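Local atomic coordinates of endolysin (Clostridium phage phictp1, PDB entry 5A6S), a protein that probably binds the bacterial cell wall through this domain, which would direct the phage lytic enzyme to its clostridial substrate. Residues Tyr36-Gly47 with Thr53-Ala61. The protein carries 1 engineered substitution. Numbering follows the deposited sequence.
Sequences YSNVKNVYAVGG and TSYLTTLIA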
ATOM      1  N   TYR B  36      -7.393  -3.661 -22.498  1.00 29.84           N
ATOM      2  CA  TYR B  36      -7.408  -4.882 -21.729  1.00 30.81           C
ATOM      3  C   TYR B  36      -7.699  -6.180 -22.538  1.00 34.84           C
ATOM      4  O   TYR B  36      -7.728  -7.267 -21.955  1.00 32.92           O
ATOM      5  CB  TYR B  36      -8.453  -4.726 -20.627  1.00 29.19           C
ATOM      6  CG  TYR B  36      -8.189  -3.700 -19.525  1.00 30.15           C
ATOM      7  CD1 TYR B  36      -8.598  -2.360 -19.643  1.00 27.54           C
ATOM      8  CD2 TYR B  36      -7.566  -4.072 -18.319  1.00 30.76           C
ATOM      9  CE1 TYR B  36      -8.402  -1.450 -18.634  1.00 27.11           C
ATOM     10  CE2 TYR B  36      -7.366  -3.145 -17.296  1.00 23.46           C
ATOM     11  CZ  TYR B  36      -7.766  -1.862 -17.454  1.00 25.61           C
ATOM     12  OH  TYR B  36      -7.583  -0.957 -16.456  1.00 23.08           O
ATOM     13  N   SER B  37      -7.918  -6.083 -23.864  1.00 41.42           N
ATOM     14  CA  SER B  37      -8.427  -7.224 -24.665  1.00 42.63           C
ATOM     15  C   SER B  37      -7.476  -8.436 -24.741  1.00 45.69           C
ATOM     16  O   SER B  37      -7.895  -9.535 -25.000  1.00 55.37           O
ATOM     17  CB  SER B  37      -8.718  -6.786 -26.122  1.00 35.75           C
ATOM     18  OG  SER B  37      -7.528  -6.247 -26.708  1.00 33.28           O
ATOM     19  N   ASN B  38      -6.207  -8.197 -24.545  1.00 46.39           N
ATOM     20  CA  ASN B  38      -5.178  -9.221 -24.632  1.00 57.89           C
ATOM     21  C   ASN B  38      -4.644  -9.599 -23.228  1.00 52.91           C
ATOM     22  O   ASN B  38      -3.455  -9.963 -23.075  1.00 45.32           O
ATOM     23  CB  ASN B  38      -4.026  -8.673 -25.497  1.00 63.87           C
ATOM     24  CG  ASN B  38      -3.770  -7.184 -25.233  1.00 69.09           C
ATOM     25  OD1 ASN B  38      -4.277  -6.628 -24.226  1.00 64.52           O
ATOM     26  ND2 ASN B  38      -3.051  -6.513 -26.156  1.00 60.92           N
ATOM     27  N   VAL B  39      -5.514  -9.510 -22.209  1.00 42.20           N
ATOM     28  CA  VAL B  39      -5.115  -9.934 -20.873  1.00 35.86           C
ATOM     29  C   VAL B  39      -5.933 -11.112 -20.519  1.00 33.94           C
ATOM     30  O   VAL B  39      -7.138 -11.065 -20.562  1.00 37.60           O
ATOM     31  CB  VAL B  39      -5.263  -8.797 -19.790  1.00 34.52           C
ATOM     32  CG1 VAL B  39      -4.989  -9.334 -18.395  1.00 30.45           C
ATOM     33  CG2 VAL B  39      -4.314  -7.688 -20.130  1.00 31.24           C
ATOM     34  N   LYS B  40      -5.291 -12.179 -20.094  1.00 34.48           N
ATOM     35  CA  LYS B  40      -6.017 -13.402 -19.809  1.00 37.97           C
ATOM     36  C   LYS B  40      -6.881 -13.272 -18.539  1.00 36.53           C
ATOM     37  O   LYS B  40      -8.070 -13.582 -18.559  1.00 27.28           O
ATOM     38  CB  LYS B  40      -5.033 -14.552 -19.666  1.00 46.29           C
ATOM     39  CG  LYS B  40      -5.649 -15.935 -19.786  1.00 57.31           C
ATOM     40  CD  LYS B  40      -5.680 -16.409 -21.244  1.00 69.04           C
ATOM     41  CE  LYS B  40      -5.879 -17.924 -21.360  1.00 76.34           C
ATOM     42  NZ  LYS B  40      -6.947 -18.480 -20.461  1.00 81.58           N
ATOM     43  N   ASN B  41      -6.271 -12.796 -17.454  1.00 29.22           N
ATOM     44  CA  ASN B  41      -6.941 -12.602 -16.161  1.00 29.48           C
ATOM     45  C   ASN B  41      -6.783 -11.150 -15.694  1.00 27.31           C
ATOM     46  O   ASN B  41      -5.676 -10.650 -15.398  1.00 27.06           O
ATOM     47  CB  ASN B  41      -6.420 -13.571 -15.081  1.00 28.68           C
ATOM     48  CG  ASN B  41      -6.386 -15.039 -15.532  1.00 32.49           C
ATOM     49  OD1 ASN B  41      -5.323 -15.594 -15.795  1.00 37.59           O
ATOM     50  ND2 ASN B  41      -7.522 -15.670 -15.568  1.00 30.42           N
ATOM     51  N   VAL B  42      -7.904 -10.441 -15.668  1.00 27.08           N
ATOM     52  CA  VAL B  42      -7.978  -9.065 -15.192  1.00 25.23           C
ATOM     53  C   VAL B  42      -8.666  -9.059 -13.815  1.00 28.10           C
ATOM     54  O   VAL B  42      -9.855  -9.351 -13.681  1.00 25.61           O
ATOM     55  CB  VAL B  42      -8.793  -8.211 -16.146  1.00 25.90           C
ATOM     56  CG1 VAL B  42      -8.982  -6.817 -15.562  1.00 28.26           C
ATOM     57  CG2 VAL B  42      -8.048  -8.151 -17.468  1.00 28.13           C
ATOM     58  N   TYR B  43      -7.866  -8.831 -12.793  1.00 25.33           N
ATOM     59  CA  TYR B  43      -8.334  -8.747 -11.443  1.00 23.55           C
ATOM     60  C   TYR B  43      -8.555  -7.281 -11.141  1.00 22.93           C
ATOM     61  O   TYR B  43      -7.793  -6.405 -11.583  1.00 21.36           O
ATOM     62  CB  TYR B  43      -7.272  -9.283 -10.511  1.00 24.34           C
ATOM     63  CG  TYR B  43      -7.076 -10.738 -10.520  1.00 24.37           C
ATOM     64  CD1 TYR B  43      -6.239 -11.332 -11.444  1.00 24.03           C
ATOM     65  CD2 TYR B  43      -7.719 -11.547  -9.607  1.00 23.02           C
ATOM     66  CE1 TYR B  43      -6.011 -12.683 -11.409  1.00 24.39           C
ATOM     67  CE2 TYR B  43      -7.495 -12.902  -9.581  1.00 27.97           C
ATOM     68  CZ  TYR B  43      -6.624 -13.444 -10.495  1.00 26.43           C
ATOM     69  OH  TYR B  43      -6.415 -14.760 -10.505  1.00 32.92           O
ATOM     70  N   ALA B  44      -9.640  -7.016 -10.432  1.00 24.97           N
ATOM     71  CA  ALA B  44      -9.885  -5.690  -9.868  1.00 23.02           C
ATOM     72  C   ALA B  44      -9.936  -5.827  -8.378  1.00 22.69           C
ATOM     73  O   ALA B  44     -10.531  -6.776  -7.877  1.00 23.43           O
ATOM     74  CB  ALA B  44     -11.228  -5.137 -10.320  1.00 23.15           C
ATOM     75  N   VAL B  45      -9.436  -4.793  -7.674  1.00 21.14           N
ATOM     76  CA  VAL B  45      -9.405  -4.787  -6.243  1.00 20.36           C
ATOM     77  C   VAL B  45     -10.158  -3.548  -5.690  1.00 20.40           C
ATOM     78  O   VAL B  45      -9.766  -2.406  -5.946  1.00 22.22           O
ATOM     79  CB  VAL B  45      -7.963  -4.880  -5.667  1.00 22.29           C
ATOM     80  CG1 VAL B  45      -7.996  -4.701  -4.152  1.00 22.91           C
ATOM     81  CG2 VAL B  45      -7.355  -6.254  -5.968  1.00 21.43           C
ATOM     82  N   GLY B  46     -11.200  -3.816  -4.899  1.00 24.37           N
ATOM     83  CA  GLY B  46     -11.974  -2.772  -4.303  1.00 23.56           C
ATOM     84  C   GLY B  46     -13.120  -2.307  -5.188  1.00 27.14           C
ATOM     85  O   GLY B  46     -13.025  -2.365  -6.395  1.00 24.79           O
ATOM     86  N   GLY B  47     -14.171  -1.802  -4.552  1.00 27.13           N
ATOM     87  CA  GLY B  47     -15.232  -1.063  -5.257  1.00 28.40           C
ATOM     88  C   GLY B  47     -16.210  -1.987  -5.916  1.00 28.23           C
ATOM     89  O   GLY B  47     -16.490  -3.069  -5.391  1.00 28.38           O
ATOM     90  N   THR B  53     -13.228  -1.962 -16.453  1.00 31.11           N
ATOM     91  CA  THR B  53     -13.296  -2.555 -17.774  1.00 34.22           C
ATOM     92  C   THR B  53     -14.256  -3.759 -17.898  1.00 31.98           C
ATOM     93  O   THR B  53     -14.378  -4.627 -16.979  1.00 32.93           O
ATOM     94  CB  THR B  53     -11.871  -2.900 -18.317  1.00 29.87           C
ATOM     95  OG1 THR B  53     -11.994  -3.507 -19.628  1.00 32.45           O
ATOM     96  CG2 THR B  53     -11.140  -3.952 -17.403  1.00 30.18           C
ATOM     97  N   SER B  54     -14.971  -3.843 -19.054  1.00 29.95           N
ATOM     98  CA  SER B  54     -15.834  -4.997 -19.307  1.00 29.62           C
ATOM     99  C   SER B  54     -15.052  -6.280 -19.365  1.00 30.31           C
ATOM    100  O   SER B  54     -15.617  -7.352 -19.193  1.00 32.82           O
ATOM    101  CB  SER B  54     -16.637  -4.893 -20.622  1.00 31.41           C
ATOM    102  OG  SER B  54     -15.784  -4.824 -21.751  1.00 29.82           O
ATOM    103  N   TYR B  55     -13.744  -6.163 -19.619  1.00 34.89           N
ATOM    104  CA  TYR B  55     -12.811  -7.323 -19.619  1.00 33.36           C
ATOM    105  C   TYR B  55     -12.479  -7.929 -18.222  1.00 32.73           C
ATOM    106  O   TYR B  55     -11.702  -8.896 -18.133  1.00 31.85           O
ATOM    107  CB  TYR B  55     -11.500  -6.923 -20.338  1.00 36.24           C
ATOM    108  CG  TYR B  55     -11.662  -6.799 -21.838  1.00 39.60           C
ATOM    109  CD1 TYR B  55     -11.947  -7.927 -22.609  1.00 42.88           C
ATOM    110  CD2 TYR B  55     -11.545  -5.556 -22.481  1.00 38.74           C
ATOM    111  CE1 TYR B  55     -12.138  -7.828 -23.995  1.00 46.03           C
ATOM    112  CE2 TYR B  55     -11.703  -5.454 -23.868  1.00 40.48           C
ATOM    113  CZ  TYR B  55     -11.994  -6.586 -24.613  1.00 45.59           C
ATOM    114  OH  TYR B  55     -12.165  -6.461 -25.972  1.00 54.84           O
ATOM    115  N   LEU B  56     -13.102  -7.421 -17.156  1.00 33.82           N
ATOM    116  CA  LEU B  56     -12.849  -7.883 -15.796  1.00 28.98           C
ATOM    117  C   LEU B  56     -13.114  -9.356 -15.652  1.00 30.50           C
ATOM    118  O   LEU B  56     -14.122  -9.818 -16.097  1.00 30.41           O
ATOM    119  CB  LEU B  56     -13.689  -7.038 -14.816  1.00 31.76           C
ATOM    120  CG  LEU B  56     -13.742  -7.360 -13.321  1.00 34.17           C
ATOM    121  CD1 LEU B  56     -12.354  -7.228 -12.745  1.00 34.46           C
ATOM    122  CD2 LEU B  56     -14.651  -6.415 -12.567  1.00 37.47           C
ATOM    123  N   THR B  57     -12.181 -10.113 -15.062  1.00 25.01           N
ATOM    124  CA  THR B  57     -12.297 -11.542 -14.826  1.00 29.71           C
ATOM    125  C   THR B  57     -12.747 -11.813 -13.381  1.00 28.13           C
ATOM    126  O   THR B  57     -13.565 -12.697 -13.108  1.00 27.14           O
ATOM    127  CB  THR B  57     -10.861 -12.244 -14.908  1.00 28.98           C
ATOM    128  OG1 THR B  57     -10.128 -11.808 -16.022  1.00 36.01           O
ATOM    129  CG2 THR B  57     -10.913 -13.650 -14.955  1.00 34.49           C
ATOM    130  N   THR B  58     -12.128 -11.109 -12.413  1.00 28.55           N
ATOM    131  CA  THR B  58     -12.407 -11.360 -11.007  1.00 24.58           C
ATOM    132  C   THR B  58     -12.336 -10.032 -10.232  1.00 27.80           C
ATOM    133  O   THR B  58     -11.351  -9.309 -10.334  1.00 27.33           O
ATOM    134  CB  THR B  58     -11.313 -12.291 -10.425  1.00 27.87           C
ATOM    135  OG1 THR B  58     -11.385 -13.617 -10.978  1.00 30.84           O
ATOM    136  CG2 THR B  58     -11.464 -12.451  -8.926  1.00 24.52           C
ATOM    137  N   LEU B  59     -13.327  -9.760  -9.390  1.00 27.83           N
ATOM    138  CA  LEU B  59     -13.352  -8.569  -8.548  1.00 25.35           C
ATOM    139  C   LEU B  59     -13.177  -9.062  -7.145  1.00 23.71           C
ATOM    140  O   LEU B  59     -13.909  -9.942  -6.716  1.00 25.66           O
ATOM    141  CB  LEU B  59     -14.694  -7.848  -8.658  1.00 26.17           C
ATOM    142  CG  LEU B  59     -15.025  -6.832  -7.563  1.00 27.21           C
ATOM    143  CD1 LEU B  59     -14.182  -5.607  -7.852  1.00 26.77           C
ATOM    144  CD2 LEU B  59     -16.527  -6.461  -7.550  1.00 28.60           C
ATOM    145  N   ILE B  60     -12.199  -8.510  -6.431  1.00 22.33           N
ATOM    146  CA  ILE B  60     -12.005  -8.859  -5.013  1.00 21.46           C
ATOM    147  C   ILE B  60     -12.211  -7.562  -4.232  1.00 21.23           C
ATOM    148  O   ILE B  60     -11.450  -6.586  -4.402  1.00 21.80           O
ATOM    149  CB  ILE B  60     -10.564  -9.328  -4.726  1.00 23.30           C
ATOM    150  CG1 ILE B  60     -10.233 -10.542  -5.573  1.00 23.92           C
ATOM    151  CG2 ILE B  60     -10.468  -9.718  -3.257  1.00 26.05           C
ATOM    152  CD1 ILE B  60      -8.795 -11.008  -5.495  1.00 26.03           C
ATOM    153  N   ALA B  61     -13.189  -7.590  -3.379  1.00 25.56           N
ATOM    154  CA  ALA B  61     -13.714  -6.351  -2.775  1.00 26.53           C
ATOM    155  C   ALA B  61     -14.558  -6.647  -1.543  1.00 27.08           C
ATOM    156  O   ALA B  61     -15.280  -7.635  -1.489  1.00 27.80           O
ATOM    157  CB  ALA B  61     -14.477  -5.539  -3.786  1.00 25.76           C
TER
HETATM  158  O   HOH W   1     -10.682  -1.256 -15.553  1.00 28.00           O
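Thr57 and Val42 grip each other twice. Thr57 OG1 accepts from Val42 N at 2.6 Å, since a chi1 of -46° turns the hydroxyl back beside its own backbone N. Val42 O in turn takes two backbone donors, Thr57 N in the carbonyl plane on a lone pair and Thr58 N tilted from it. From there the strands run parallel: Ala44 N binds Thr58 O, Ile60 N binds Ala44 O at 2.8 Å, and Gly46 N binds Ile60 O. On the face that carries Ala44 and Leu59, Ala44 CB packs tightly on Leu56 CD1, 3.4 Å away, and meets Leu59 CD1 too. On the face of Val45 and Ile60, Tyr43 and Thr58 lie side by side, Tyr43 CD2 3.8 Å from Thr58 CB. Before the strands, Thr53 CG2 sits over the Tyr36 ring, 3.5 Å from its centroid and 8° off the normal. Tyr55 lays a ring face over Ser37 CA. Thr53 OG1 accepts from Tyr55 N, an ST turn that starts the segment 53-61. Farther out, Val45 and Ile60 both touch Leu19 of helix 11-23, while Tyr43 OH bonds Tyr75 OH of helix 65-77. The pair forms one edge of a four-stranded parallel alpha/beta sheet of order 2-1-3-4, both helices packing on the Val45 and Ile60 face.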